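Heme-binding protein A (Haemophilus parasuis 29755, PDB 3TPA) probably binds glutathione as a periplasmic solute-binding protein of the GbpA family, despite a name that points to heme. Local coordinates at residues A[9-14]-A[240-245]; A[203-208]-A[221-226]. The protein carries 1 engineered substitution. All coordinates share one frame; numbering follows the deposited sequence.

How the interactions relate
Interactions 1 and 2 belong to one mixed sheet, in which strands 9-14 and 220-225 are neighbours; their centres lie about 9 Å apart. Interaction 2 is buried and antiparallel, formed by strands close in sequence, and along the chain it is nested inside the loop that interaction 1 closes. Interaction 1 is only partly buried and pairs the N-terminal strand in parallel with the short outermost strand 243-244. Both carry backbone hydrogen bonds; interaction 2 adds an aromatic pair, interaction 1 a disulfide and a bond from Val11 N to the Asp242 carboxylate. Asn12 N to Ile222 O, 2.7 Å, probably links the two by a hydrogen bond.

Interaction 1: A[9-14]-A[240-245]; sequences TLVNCI and ECDVID
Cys13 and Cys241 both hold SG anti to the carbonyl carbon (chi1 -66° and -70°), and from there the two sulfurs meet in a disulfide, SG to SG 2.0 Å, with a chi3 of -93° close to the relaxed right angle. Asp242 has the same first torsion, which sets its carboxylate beside its own backbone N; OD2 reaches across to strand 9-14 and takes the N-H of Val11 on its anti lone pair, 2.8 Å from Val11 N and nearly straight. Val11 is thus held through both its N-H and its C=O, because Val11 O accepts from Asp242 N at 2.8 Å and from Val243 N at 3.3 Å, both in the carbonyl plane. Arg493 forms a salt bridge with the same OD2, which should help keep the aspartate ionised. Regular parallel pairing follows, with Cys13 N giving a straight bond of 2.9 Å to Val243 O, while the last rung, from Asp245 N to Cys13 O, is weak. On the face carrying Asn12 and Val243, the amide oxygen OD1 of Asn12 lies against CB of Val243, and the methyl CD2 of Leu10 meets CG2 of Val243 at 4.1 Å. The disulfide lies toward the other face, near Ile244 and helix 229-237. This is a parallel beta ladder at the edge of a mixed sheet, entered through an aspartate that mimics a backbone acceptor and covalently stapled: the disulfide joins the N-terminal strand to the segment after helix 229-237 in this family 5 solute-binding fold.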
loop_
_atom_site.group_PDB
_atom_site.type_symbol
_atom_site.label_atom_id
_atom_site.label_comp_id
_atom_site.label_asym_id
_atom_site.label_seq_id
_atom_site.Cartn_x
_atom_site.Cartn_y
_atom_site.Cartn_z
ATOM N N THR A 9 -23.825 -9.912 -14.538
ATOM C CA THR A 9 -23.778 -8.867 -13.527
ATOM C C THR A 9 -23.003 -9.332 -12.305
ATOM O O THR A 9 -23.481 -10.173 -11.562
ATOM C CB THR A 9 -25.185 -8.487 -13.076
ATOM O OG1 THR A 9 -25.909 -7.949 -14.187
ATOM C CG2 THR A 9 -25.126 -7.460 -11.959
ATOM N N LEU A 10 -21.808 -8.783 -12.100
ATOM C CA LEU A 10 -21.015 -9.128 -10.936
ATOM C C LEU A 10 -21.508 -8.365 -9.710
ATOM O O LEU A 10 -21.676 -7.148 -9.752
ATOM C CB LEU A 10 -19.532 -8.824 -11.192
ATOM C CG LEU A 10 -18.546 -9.266 -10.108
ATOM C CD1 LEU A 10 -17.271 -9.776 -10.744
ATOM C CD2 LEU A 10 -18.248 -8.136 -9.151
ATOM N N VAL A 11 -21.749 -9.086 -8.619
ATOM C CA VAL A 11 -22.167 -8.453 -7.371
ATOM C C VAL A 11 -21.011 -8.422 -6.365
ATOM O O VAL A 11 -20.536 -9.469 -5.910
ATOM C CB VAL A 11 -23.415 -9.146 -6.765
ATOM C CG1 VAL A 11 -23.772 -8.537 -5.412
ATOM C CG2 VAL A 11 -24.596 -9.047 -7.720
ATOM N N ASN A 12 -20.554 -7.214 -6.036
ATOM C CA ASN A 12 -19.430 -7.014 -5.115
ATOM C C ASN A 12 -19.981 -6.532 -3.785
ATOM O O ASN A 12 -20.500 -5.424 -3.684
ATOM C CB ASN A 12 -18.430 -5.998 -5.699
ATOM C CG ASN A 12 -17.170 -5.799 -4.825
ATOM O OD1 ASN A 12 -16.805 -6.638 -4.008
ATOM N ND2 ASN A 12 -16.512 -4.669 -5.009
ATOM N N CYS A 13 -19.880 -7.367 -2.759
ATOM C CA CYS A 13 -20.500 -7.045 -1.478
ATOM C C CYS A 13 -19.473 -6.482 -0.540
ATOM O O CYS A 13 -18.561 -7.190 -0.114
ATOM C CB CYS A 13 -21.149 -8.282 -0.854
ATOM S SG CYS A 13 -22.537 -8.901 -1.793
ATOM N N ILE A 14 -19.635 -5.204 -0.220
ATOM C CA ILE A 14 -18.650 -4.474 0.555
ATOM C C ILE A 14 -19.166 -4.030 1.922
ATOM O O ILE A 14 -20.355 -3.787 2.103
ATOM C CB ILE A 14 -18.142 -3.258 -0.231
ATOM C CG1 ILE A 14 -19.327 -2.403 -0.691
ATOM C CG2 ILE A 14 -17.327 -3.720 -1.434
ATOM C CD1 ILE A 14 -18.918 -1.086 -1.307
ATOM N N GLU A 240 -25.274 -15.070 -3.651
ATOM C CA GLU A 240 -25.942 -13.761 -3.664
ATOM C C GLU A 240 -24.900 -12.644 -3.643
ATOM O O GLU A 240 -25.221 -11.458 -3.784
ATOM C CB GLU A 240 -26.917 -13.622 -2.493
ATOM C CG GLU A 240 -28.164 -14.481 -2.665
ATOM C CD GLU A 240 -28.765 -14.947 -1.349
ATOM O OE1 GLU A 240 -28.849 -14.150 -0.389
ATOM O OE2 GLU A 240 -29.161 -16.125 -1.279
ATOM N N CYS A 241 -23.649 -13.055 -3.441
ATOM C CA CYS A 241 -22.481 -12.197 -3.603
ATOM C C CYS A 241 -21.490 -12.953 -4.470
ATOM O O CYS A 241 -21.354 -14.180 -4.348
ATOM C CB CYS A 241 -21.836 -11.888 -2.251
ATOM S SG CYS A 241 -22.780 -10.807 -1.147
ATOM N N ASP A 242 -20.795 -12.236 -5.349
ATOM C CA ASP A 242 -19.708 -12.845 -6.121
ATOM C C ASP A 242 -18.339 -12.600 -5.491
ATOM O O ASP A 242 -17.432 -13.409 -5.645
ATOM C CB ASP A 242 -19.725 -12.341 -7.550
ATOM C CG ASP A 242 -20.957 -12.782 -8.287
ATOM O OD1 ASP A 242 -21.177 -14.006 -8.366
ATOM O OD2 ASP A 242 -21.710 -11.914 -8.761
ATOM N N VAL A 243 -18.195 -11.478 -4.787
ATOM C CA VAL A 243 -16.945 -11.130 -4.118
ATOM C C VAL A 243 -17.328 -10.510 -2.786
ATOM O O VAL A 243 -18.333 -9.824 -2.714
ATOM C CB VAL A 243 -16.144 -10.045 -4.906
ATOM C CG1 VAL A 243 -14.715 -9.875 -4.350
ATOM C CG2 VAL A 243 -16.117 -10.331 -6.401
ATOM N N ILE A 244 -16.528 -10.725 -1.745
ATOM C CA ILE A 244 -16.723 -10.001 -0.495
ATOM C C ILE A 244 -15.412 -9.402 -0.008
ATOM O O ILE A 244 -14.327 -9.863 -0.374
ATOM C CB ILE A 244 -17.312 -10.902 0.623
ATOM C CG1 ILE A 244 -16.307 -11.991 1.019
ATOM C CG2 ILE A 244 -18.648 -11.501 0.183
ATOM C CD1 ILE A 244 -16.657 -12.707 2.316
ATOM N N ASP A 245 -15.511 -8.366 0.817
ATOM C CA ASP A 245 -14.327 -7.795 1.438
ATOM C C ASP A 245 -14.355 -8.021 2.955
ATOM O O ASP A 245 -15.340 -8.522 3.503
ATOM C CB ASP A 245 -14.161 -6.310 1.079
ATOM C CG ASP A 245 -15.239 -5.421 1.672
ATOM O OD1 ASP A 245 -16.232 -5.941 2.227
ATOM O OD2 ASP A 245 -15.093 -4.181 1.558
#

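Interaction 2: A[203-208]-A[221-226]; sequences VRYTAN and LIFSIT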
loop_
_atom_site.group_PDB
_atom_site.type_symbol
_atom_site.label_atom_id
_atom_site.label_comp_id
_atom_site.label_asym_id
_atom_site.label_seq_id
_atom_site.Cartn_x
_atom_site.Cartn_y
_atom_site.Cartn_z
ATOM N N VAL A 203 -23.602 0.966 -5.218
ATOM C CA VAL A 203 -22.949 1.713 -6.298
ATOM C C VAL A 203 -22.990 0.884 -7.588
ATOM O O VAL A 203 -22.556 -0.260 -7.605
ATOM C CB VAL A 203 -21.502 2.102 -5.954
ATOM C CG1 VAL A 203 -20.972 3.083 -6.964
ATOM C CG2 VAL A 203 -21.411 2.708 -4.559
ATOM N N ARG A 204 -23.524 1.456 -8.663
ATOM C CA ARG A 204 -23.739 0.700 -9.897
ATOM C C ARG A 204 -22.898 1.163 -11.086
ATOM O O ARG A 204 -22.722 2.363 -11.300
ATOM C CB ARG A 204 -25.224 0.741 -10.280
ATOM C CG ARG A 204 -26.108 -0.150 -9.422
ATOM C CD ARG A 204 -27.556 -0.141 -9.932
ATOM N NE ARG A 204 -28.337 -1.252 -9.393
ATOM C CZ ARG A 204 -28.862 -1.270 -8.174
ATOM N NH1 ARG A 204 -28.687 -0.239 -7.362
ATOM N NH2 ARG A 204 -29.558 -2.320 -7.766
ATOM N N TYR A 205 -22.398 0.207 -11.868
ATOM C CA TYR A 205 -21.561 0.510 -13.029
ATOM C C TYR A 205 -22.001 -0.279 -14.241
ATOM O O TYR A 205 -22.573 -1.356 -14.115
ATOM C CB TYR A 205 -20.081 0.169 -12.783
ATOM C CG TYR A 205 -19.510 0.752 -11.524
ATOM C CD1 TYR A 205 -18.684 1.871 -11.555
ATOM C CD2 TYR A 205 -19.792 0.181 -10.305
ATOM C CE1 TYR A 205 -18.163 2.410 -10.381
ATOM C CE2 TYR A 205 -19.281 0.706 -9.132
ATOM C CZ TYR A 205 -18.467 1.814 -9.173
ATOM O OH TYR A 205 -17.976 2.318 -7.996
ATOM N N THR A 206 -21.685 0.264 -15.412
ATOM C CA THR A 206 -21.904 -0.405 -16.688
ATOM C C THR A 206 -20.617 -0.444 -17.491
ATOM O O THR A 206 -19.815 0.482 -17.421
ATOM C CB THR A 206 -22.951 0.348 -17.518
ATOM O OG1 THR A 206 -24.206 0.335 -16.824
ATOM C CG2 THR A 206 -23.116 -0.309 -18.879
ATOM N N ALA A 207 -20.415 -1.500 -18.268
ATOM C CA ALA A 207 -19.208 -1.601 -19.081
ATOM C C ALA A 207 -19.117 -0.478 -20.114
ATOM O O ALA A 207 -20.112 -0.087 -20.726
ATOM C CB ALA A 207 -19.136 -2.959 -19.771
ATOM N N ASN A 208 -17.901 0.028 -20.296
ATOM C CA ASN A 208 -17.596 1.001 -21.330
ATOM C C ASN A 208 -17.319 0.302 -22.657
ATOM O O ASN A 208 -16.314 -0.401 -22.806
ATOM C CB ASN A 208 -16.373 1.822 -20.914
ATOM C CG ASN A 208 -15.949 2.818 -21.972
ATOM O OD1 ASN A 208 -16.692 3.096 -22.918
ATOM N ND2 ASN A 208 -14.744 3.371 -21.813
ATOM N N LEU A 221 -21.909 -4.011 -13.013
ATOM C CA LEU A 221 -21.209 -4.176 -11.764
ATOM C C LEU A 221 -22.081 -3.567 -10.674
ATOM O O LEU A 221 -22.471 -2.400 -10.765
ATOM C CB LEU A 221 -19.883 -3.420 -11.838
ATOM C CG LEU A 221 -18.542 -4.074 -11.529
ATOM C CD1 LEU A 221 -18.340 -5.385 -12.287
ATOM C CD2 LEU A 221 -17.428 -3.063 -11.867
ATOM N N ILE A 222 -22.404 -4.351 -9.649
ATOM C CA ILE A 222 -23.098 -3.801 -8.493
ATOM C C ILE A 222 -22.246 -3.928 -7.241
ATOM O O ILE A 222 -21.905 -5.036 -6.833
ATOM C CB ILE A 222 -24.450 -4.491 -8.239
ATOM C CG1 ILE A 222 -25.326 -4.427 -9.489
ATOM C CG2 ILE A 222 -25.161 -3.842 -7.064
ATOM C CD1 ILE A 222 -26.607 -5.230 -9.377
ATOM N N PHE A 223 -21.906 -2.791 -6.635
ATOM C CA PHE A 223 -21.298 -2.788 -5.309
ATOM C C PHE A 223 -22.407 -2.680 -4.254
ATOM O O PHE A 223 -22.980 -1.606 -4.067
ATOM C CB PHE A 223 -20.344 -1.608 -5.138
ATOM C CG PHE A 223 -19.022 -1.744 -5.880
ATOM C CD1 PHE A 223 -17.904 -1.066 -5.431
ATOM C CD2 PHE A 223 -18.916 -2.523 -7.020
ATOM C CE1 PHE A 223 -16.681 -1.171 -6.106
ATOM C CE2 PHE A 223 -17.710 -2.632 -7.701
ATOM C CZ PHE A 223 -16.590 -1.954 -7.240
ATOM N N SER A 224 -22.701 -3.786 -3.570
ATOM C CA SER A 224 -23.768 -3.806 -2.574
ATOM C C SER A 224 -23.230 -3.691 -1.152
ATOM O O SER A 224 -22.497 -4.557 -0.685
ATOM C CB SER A 224 -24.602 -5.080 -2.708
ATOM O OG SER A 224 -25.515 -5.206 -1.628
ATOM N N ILE A 225 -23.595 -2.616 -0.461
ATOM C CA ILE A 225 -23.108 -2.424 0.906
ATOM C C ILE A 225 -23.770 -3.432 1.843
ATOM O O ILE A 225 -24.989 -3.432 2.030
ATOM C CB ILE A 225 -23.342 -0.997 1.448
ATOM C CG1 ILE A 225 -22.451 0.015 0.729
ATOM C CG2 ILE A 225 -23.042 -0.934 2.937
ATOM C CD1 ILE A 225 -22.839 0.269 -0.708
ATOM N N THR A 226 -22.938 -4.270 2.442
ATOM C CA THR A 226 -23.383 -5.395 3.237
ATOM C C THR A 226 -22.511 -5.416 4.471
ATOM O O THR A 226 -21.480 -6.079 4.488
ATOM C CB THR A 226 -23.168 -6.699 2.468
ATOM O OG1 THR A 226 -23.576 -6.527 1.101
ATOM C CG2 THR A 226 -23.951 -7.853 3.117
#
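Strands 203-207 and 221-225 run antiparallel, their axes 4.8 Å apart at closest approach and their directions 170° apart, with Val203-Phe223 and Tyr205-Leu221 as hydrogen-bonded pairs flanking the non-hydrogen-bonded pair Arg204-Ile222. Tyr205 carries the side-chain contact. With CG anti to the carbonyl carbon (chi1 -52°), its ring swings across to the partner strand, and its CE2 comes over the centre of the Phe223 ring, 3.8 Å above the plane. The pair is edge-to-face, edge of Tyr205 toward face of Phe223, with centroids 5.0 Å apart and planes inclined at 52°. Beside it, CB of Tyr205 packs on CB of Leu221 at 3.7 Å, and Leu221 O sits at the edge of the tyrosine ring, in its plane. The two strands form a beta hairpin within a mixed sheet of the solute-binding protein fold, continued by strand 192-194 next to 203-207 and by strand 9-14 next to 221-225. The face bearing Val203, Tyr205, Leu221 and Phe223 is buried and covered in part by helix 36-39; there the hydroxyl OH of Tyr205 is hydrogen-bonded to Ala34 O, which anchors the far end of the ring. On the partly exposed reverse face, the Arg204 side chain runs out until NE passes CD1 of Ile222 at 4.3 Å. Between the backbones, Phe223 N to Val203 O and Tyr205 N to Leu221 O both measure 2.8 Å and lie in the carbonyl plane; the bond from Leu221 N, in contrast, reaches Tyr205 O from above that plane.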